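Local coordinates for protein laccase (Botrytis aclada, PDB 3SQR) that oxidises phenolic substrates with molecular oxygen as a four-electron acceptor, a multicopper oxidase that probably serves in lignin degradation and detoxification of lignin-derived products, at residues Leu108-Thr113 with Ile123-Ile128; Val142-Ile147 with Leu153-Gln158. All blocks are in the same frame, centred on the assembly; numbering follows the deposited sequence.

Contact 1: residues Leu108-Thr113 with Ile123-Ile128; sequences LIIHVT and IHWHGI. With CU (copper (II) ion), chain F.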
loop_
_atom_site.group_PDB
_atom_site.type_symbol
_atom_site.label_atom_id
_atom_site.label_comp_id
_atom_site.label_asym_id
_atom_site.label_seq_id
_atom_site.Cartn_x
_atom_site.Cartn_y
_atom_site.Cartn_z
ATOM N N LEU A 108 9.200 16.092 -6.056
ATOM C CA LEU A 108 9.630 14.948 -6.830
ATOM C C LEU A 108 9.194 15.157 -8.268
ATOM O O LEU A 108 8.057 15.542 -8.524
ATOM C CB LEU A 108 9.062 13.654 -6.281
ATOM C CG LEU A 108 9.319 13.434 -4.781
ATOM C CD1 LEU A 108 8.966 11.967 -4.389
ATOM C CD2 LEU A 108 10.746 13.844 -4.325
ATOM N N ILE A 109 10.095 14.869 -9.178
ATOM C CA ILE A 109 9.818 14.749 -10.608
ATOM C C ILE A 109 10.203 13.336 -11.005
ATOM O O ILE A 109 11.390 12.989 -10.941
ATOM C CB ILE A 109 10.650 15.748 -11.375
ATOM C CG1 ILE A 109 10.332 17.159 -10.888
ATOM C CG2 ILE A 109 10.354 15.613 -12.874
ATOM C CD1 ILE A 109 11.208 18.205 -11.528
ATOM N N ILE A 110 9.225 12.516 -11.363
ATOM C CA ILE A 110 9.504 11.123 -11.647
ATOM C C ILE A 110 9.028 10.810 -13.056
ATOM O O ILE A 110 7.860 10.724 -13.305
ATOM C CB ILE A 110 8.856 10.188 -10.672
ATOM C CG1 ILE A 110 9.183 10.656 -9.228
ATOM C CG2 ILE A 110 9.254 8.707 -11.010
ATOM C CD1 ILE A 110 8.292 10.096 -8.136
ATOM N N HIS A 111 9.981 10.704 -13.961
ATOM C CA HIS A 111 9.719 10.364 -15.354
ATOM C C HIS A 111 9.522 8.896 -15.497
ATOM O O HIS A 111 10.479 8.139 -15.291
ATOM C CB HIS A 111 10.870 10.784 -16.262
ATOM C CG HIS A 111 11.347 12.180 -16.029
ATOM N ND1 HIS A 111 10.753 13.273 -16.624
ATOM C CD2 HIS A 111 12.376 12.664 -15.298
ATOM C CE1 HIS A 111 11.376 14.374 -16.238
ATOM N NE2 HIS A 111 12.378 14.034 -15.449
ATOM N N VAL A 112 8.292 8.474 -15.811
ATOM C CA VAL A 112 7.952 7.066 -15.877
ATOM C C VAL A 112 7.729 6.709 -17.318
ATOM O O VAL A 112 6.733 7.128 -17.925
ATOM C CB VAL A 112 6.723 6.687 -15.076
ATOM C CG1 VAL A 112 6.437 5.209 -15.214
ATOM C CG2 VAL A 112 6.992 7.015 -13.535
ATOM N N THR A 113 8.608 5.861 -17.819
ATOM C CA THR A 113 8.476 5.362 -19.210
ATOM C C THR A 113 8.011 3.946 -19.196
ATOM O O THR A 113 8.571 3.087 -18.483
ATOM C CB THR A 113 9.831 5.451 -19.948
ATOM O OG1 THR A 113 10.318 6.821 -19.963
ATOM C CG2 THR A 113 9.689 4.858 -21.392
ATOM N N ILE A 123 1.376 4.621 -12.309
ATOM C CA ILE A 123 2.120 4.424 -11.063
ATOM C C ILE A 123 1.548 5.295 -10.000
ATOM O O ILE A 123 1.480 6.518 -10.168
ATOM C CB ILE A 123 3.592 4.758 -11.230
ATOM C CG1 ILE A 123 4.168 4.056 -12.435
ATOM C CG2 ILE A 123 4.419 4.402 -9.904
ATOM C CD1 ILE A 123 3.954 2.578 -12.581
ATOM N N HIS A 124 1.179 4.649 -8.890
ATOM C CA HIS A 124 0.627 5.275 -7.721
ATOM C C HIS A 124 1.702 5.352 -6.589
ATOM O O HIS A 124 2.497 4.486 -6.386
ATOM C CB HIS A 124 -0.603 4.517 -7.240
ATOM C CG HIS A 124 -1.099 4.953 -5.904
ATOM N ND1 HIS A 124 -1.625 6.212 -5.689
ATOM C CD2 HIS A 124 -1.231 4.278 -4.734
ATOM C CE1 HIS A 124 -1.959 6.324 -4.408
ATOM N NE2 HIS A 124 -1.757 5.158 -3.815
ATOM N N TRP A 125 1.641 6.453 -5.885
ATOM C CA TRP A 125 2.604 6.798 -4.808
ATOM C C TRP A 125 1.778 6.616 -3.548
ATOM O O TRP A 125 0.921 7.447 -3.211
ATOM C CB TRP A 125 3.140 8.225 -5.051
ATOM C CG TRP A 125 3.369 8.449 -6.514
ATOM C CD1 TRP A 125 2.472 9.000 -7.426
ATOM C CD2 TRP A 125 4.492 8.031 -7.277
ATOM N NE1 TRP A 125 3.000 8.925 -8.668
ATOM C CE2 TRP A 125 4.204 8.293 -8.619
ATOM C CE3 TRP A 125 5.692 7.347 -6.961
ATOM C CZ2 TRP A 125 5.039 7.940 -9.627
ATOM C CZ3 TRP A 125 6.539 6.984 -7.978
ATOM C CH2 TRP A 125 6.227 7.300 -9.317
ATOM N N HIS A 126 1.960 5.451 -2.907
ATOM C CA HIS A 126 1.009 5.010 -1.929
ATOM C C HIS A 126 0.964 5.929 -0.719
ATOM O O HIS A 126 1.926 6.155 -0.029
ATOM C CB HIS A 126 1.182 3.520 -1.593
ATOM C CG HIS A 126 0.139 3.035 -0.675
ATOM N ND1 HIS A 126 -0.695 2.001 -0.980
ATOM C CD2 HIS A 126 -0.164 3.410 0.591
ATOM C CE1 HIS A 126 -1.492 1.772 0.041
ATOM N NE2 HIS A 126 -1.221 2.642 0.997
ATOM N N GLY A 127 -0.248 6.361 -0.399
ATOM C CA GLY A 127 -0.503 7.159 0.765
ATOM C C GLY A 127 -0.115 8.617 0.591
ATOM O O GLY A 127 -0.298 9.409 1.515
ATOM N N ILE A 128 0.375 8.972 -0.591
ATOM C CA ILE A 128 0.790 10.316 -0.843
ATOM C C ILE A 128 -0.457 11.144 -1.074
ATOM O O ILE A 128 -1.219 10.851 -1.952
ATOM C CB ILE A 128 1.813 10.421 -2.024
ATOM C CG1 ILE A 128 3.113 9.652 -1.641
ATOM C CG2 ILE A 128 2.220 11.879 -2.272
ATOM C CD1 ILE A 128 3.868 10.157 -0.356
HETATM CU CU CU F . -1.064 0.889 -2.571
#

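Contact 2: residues Val142-Ile147 with Leu153-Gln158; sequences VTQCPI and LTYKFQ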
loop_
_atom_site.group_PDB
_atom_site.type_symbol
_atom_site.label_atom_id
_atom_site.label_comp_id
_atom_site.label_asym_id
_atom_site.label_seq_id
_atom_site.Cartn_x
_atom_site.Cartn_y
_atom_site.Cartn_z
ATOM N N VAL A 142 -9.104 6.665 -13.132
ATOM C CA VAL A 142 -9.575 7.690 -12.212
ATOM C C VAL A 142 -8.819 8.999 -12.388
ATOM O O VAL A 142 -9.426 10.066 -12.632
ATOM C CB VAL A 142 -9.471 7.216 -10.751
ATOM C CG1 VAL A 142 -9.835 8.407 -9.773
ATOM C CG2 VAL A 142 -10.273 5.886 -10.489
ATOM N N THR A 143 -7.476 8.981 -12.247
ATOM C CA THR A 143 -6.677 10.235 -12.312
ATOM C C THR A 143 -5.860 10.407 -13.579
ATOM O O THR A 143 -5.242 11.449 -13.825
ATOM C CB THR A 143 -5.750 10.357 -11.099
ATOM O OG1 THR A 143 -4.814 9.305 -11.154
ATOM C CG2 THR A 143 -6.535 10.286 -9.799
ATOM N N GLN A 144 -5.871 9.381 -14.406
ATOM C CA GLN A 144 -5.195 9.384 -15.689
ATOM C C GLN A 144 -5.672 8.255 -16.576
ATOM O O GLN A 144 -6.224 7.256 -16.123
ATOM C CB GLN A 144 -3.690 9.178 -15.547
ATOM C CG GLN A 144 -3.266 7.885 -14.930
ATOM C CD GLN A 144 -1.753 7.751 -14.901
ATOM O OE1 GLN A 144 -1.115 8.135 -13.905
ATOM N NE2 GLN A 144 -1.170 7.271 -15.986
ATOM N N CYS A 145 -5.375 8.381 -17.858
ATOM C CA CYS A 145 -5.374 7.266 -18.749
ATOM C C CYS A 145 -4.059 6.506 -18.463
ATOM O O CYS A 145 -3.076 7.117 -18.032
ATOM C CB CYS A 145 -5.349 7.689 -20.217
ATOM S SG CYS A 145 -6.916 8.514 -20.725
ATOM N N PRO A 146 -4.043 5.232 -18.812
ATOM C CA PRO A 146 -2.822 4.505 -18.731
ATOM C C PRO A 146 -1.754 5.101 -19.622
ATOM O O PRO A 146 -2.023 5.715 -20.670
ATOM C CB PRO A 146 -3.206 3.101 -19.132
ATOM C CG PRO A 146 -4.692 3.037 -18.919
ATOM C CD PRO A 146 -5.137 4.362 -19.266
ATOM N N ILE A 147 -0.519 4.923 -19.190
ATOM C CA ILE A 147 0.653 5.243 -20.003
ATOM C C ILE A 147 0.830 4.122 -21.038
ATOM O O ILE A 147 1.028 2.926 -20.700
ATOM C CB ILE A 147 1.959 5.296 -19.173
ATOM C CG1 ILE A 147 1.784 6.252 -17.985
ATOM C CG2 ILE A 147 3.150 5.751 -20.077
ATOM C CD1 ILE A 147 2.927 6.141 -16.867
ATOM N N LEU A 153 5.278 9.405 -18.813
ATOM C CA LEU A 153 4.512 10.351 -18.066
ATOM C C LEU A 153 5.392 10.774 -16.944
ATOM O O LEU A 153 5.867 9.908 -16.247
ATOM C CB LEU A 153 3.267 9.727 -17.484
ATOM C CG LEU A 153 2.407 10.656 -16.645
ATOM C CD1 LEU A 153 2.056 12.059 -17.275
ATOM C CD2 LEU A 153 1.152 9.856 -16.206
ATOM N N THR A 154 5.530 12.087 -16.799
ATOM C CA THR A 154 6.313 12.675 -15.680
ATOM C C THR A 154 5.380 13.053 -14.539
ATOM O O THR A 154 4.613 13.989 -14.615
ATOM C CB THR A 154 7.135 13.861 -16.156
ATOM O OG1 THR A 154 8.006 13.410 -17.213
ATOM C CG2 THR A 154 7.983 14.469 -14.956
ATOM N N TYR A 155 5.513 12.338 -13.433
ATOM C CA TYR A 155 4.740 12.627 -12.251
ATOM C C TYR A 155 5.468 13.695 -11.468
ATOM O O TYR A 155 6.677 13.653 -11.333
ATOM C CB TYR A 155 4.557 11.369 -11.424
ATOM C CG TYR A 155 3.716 10.269 -12.083
ATOM C CD1 TYR A 155 4.239 9.378 -13.030
ATOM C CD2 TYR A 155 2.393 10.127 -11.763
ATOM C CE1 TYR A 155 3.488 8.379 -13.589
ATOM C CE2 TYR A 155 1.649 9.149 -12.298
ATOM C CZ TYR A 155 2.155 8.269 -13.221
ATOM O OH TYR A 155 1.347 7.261 -13.727
ATOM N N LYS A 156 4.712 14.672 -11.015
ATOM C CA LYS A 156 5.224 15.730 -10.190
ATOM C C LYS A 156 4.414 15.933 -8.980
ATOM O O LYS A 156 3.216 16.220 -9.087
ATOM C CB LYS A 156 5.285 17.030 -11.033
ATOM C CG LYS A 156 6.272 16.946 -12.201
ATOM C CD LYS A 156 6.361 18.350 -12.911
ATOM C CE LYS A 156 7.303 18.346 -14.128
ATOM N NZ LYS A 156 7.842 19.774 -14.411
ATOM N N PHE A 157 5.038 15.905 -7.776
ATOM C CA PHE A 157 4.323 16.154 -6.617
ATOM C C PHE A 157 5.280 16.505 -5.523
ATOM O O PHE A 157 6.462 16.191 -5.639
ATOM C CB PHE A 157 3.409 15.003 -6.187
ATOM C CG PHE A 157 4.096 13.691 -6.049
ATOM C CD1 PHE A 157 4.218 12.850 -7.132
ATOM C CD2 PHE A 157 4.654 13.287 -4.843
ATOM C CE1 PHE A 157 4.822 11.603 -7.028
ATOM C CE2 PHE A 157 5.284 12.021 -4.762
ATOM C CZ PHE A 157 5.331 11.177 -5.878
ATOM N N GLN A 158 4.779 17.263 -4.576
ATOM C CA GLN A 158 5.500 17.499 -3.346
ATOM C C GLN A 158 5.220 16.440 -2.330
ATOM O O GLN A 158 4.071 15.992 -2.135
ATOM C CB GLN A 158 5.167 18.876 -2.730
ATOM C CG GLN A 158 6.090 19.303 -1.648
ATOM C CD GLN A 158 5.847 20.734 -1.225
ATOM O OE1 GLN A 158 4.716 21.226 -1.348
ATOM N NE2 GLN A 158 6.900 21.408 -0.682
#

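Contact 1: residues Leu108-Thr113 with Ile123-Ile128
I110 and V112 of strand 107-114 meet I123 and W125 of strand 123-125 inside the first cupredoxin-type beta-sandwich of this laccase, two strands of facing sheets running nearly antiparallel; the axes of 108-113 and 123-125 approach to 10.4 Å. No hydrogen bond crosses; the contact is wholly apolar. I110 comes from the opposite direction to W125 and lays its CD1 methyl over one face of the indole, 3.8 Å from the centroid of the six-membered ring and 22° off the ring normal, a CH-pi contact. The other I110 branch, CG2, is 3.7 Å from W125 CH2. On the opposite face of the same indole lies CG2 of I123, so isoleucine methyls from both strands sandwich the ring. V112 reaches the indole near its plane, CG2 standing 4.3 Å from W125 CH2, while its CG1, anti to the backbone N (chi1 179°), meets I123 CG1 at 3.8 Å. Further out, I100 of strand 100-103 packs on both I110 and W125. From W125 to I128 the chain makes a type II beta turn, with G127 at positive phi. H126, on this turn, binds a copper ion together with H168 and H527, its ND1 2.0 Å from the metal.

Contact 2: residues Val142-Ile147 with Leu153-Gln158
Q144 has its CG between the backbone N and the carbonyl carbon (chi1 61°) and an extended chain beyond it, while Y155 turns its ring to the backbone N side (chi1 -66°); these torsions bring the groups together, and the side chains cross at about a right angle, OE1 at the edge of the phenol ring. Y155 OH donates to Q144 OE1 at 2.6 Å, lying in the carbonyl plane on a lone pair, with a C=O...O angle of 116°. The other end of the amide is held too: Q144 NE2 gives a hydrogen bond to C145 O at 2.8 Å, nearly in its own amide plane, fixing the group's rotation from both ends. The phenol oxygen has a second partner, the backbone N of I123, and thus joins the loop to strand 123-125. I147 makes the apolar contacts beside this buried polar link: its CD1 comes to the edge of the tyrosine, 4.0 Å from Y155 CE1, and also packs 3.7 Å from L153 CB. The L153 CD2 methyl packs against the amide, 3.5 Å from Q144 NE2. The arrangement packs the loop before strand 152-158 against the start of that strand, within the first cupredoxin-type domain. Helix 551-567 packs on L153 through I556 and T560, and a C145-C561 disulfide ties the loop to it; strand 152-158, outermost in its sheet, pairs with strand 107-114.

From the N terminus, strand 107-114 comes first, and contact 1 closes the short connection from it to strand 123-125. The chain then passes the copper-binding H126 and runs through a long loop, in which 142-147 is joined by contact 2 to strand 152-158 a few residues further on. The two closures follow in series, neither enclosing the other, yet their centres lie 7 Å apart. Strand 152-158 returns as the neighbour of 107-114, with backbone hydrogen bonds between L108 and F157 and between I110 and Y155. The Y155 and W125 rings meet edge-to-face, bridging the facing sheets. Contact 1 joins the two sheets of the first domain; contact 2 brings in the loop tied to helix 551-567.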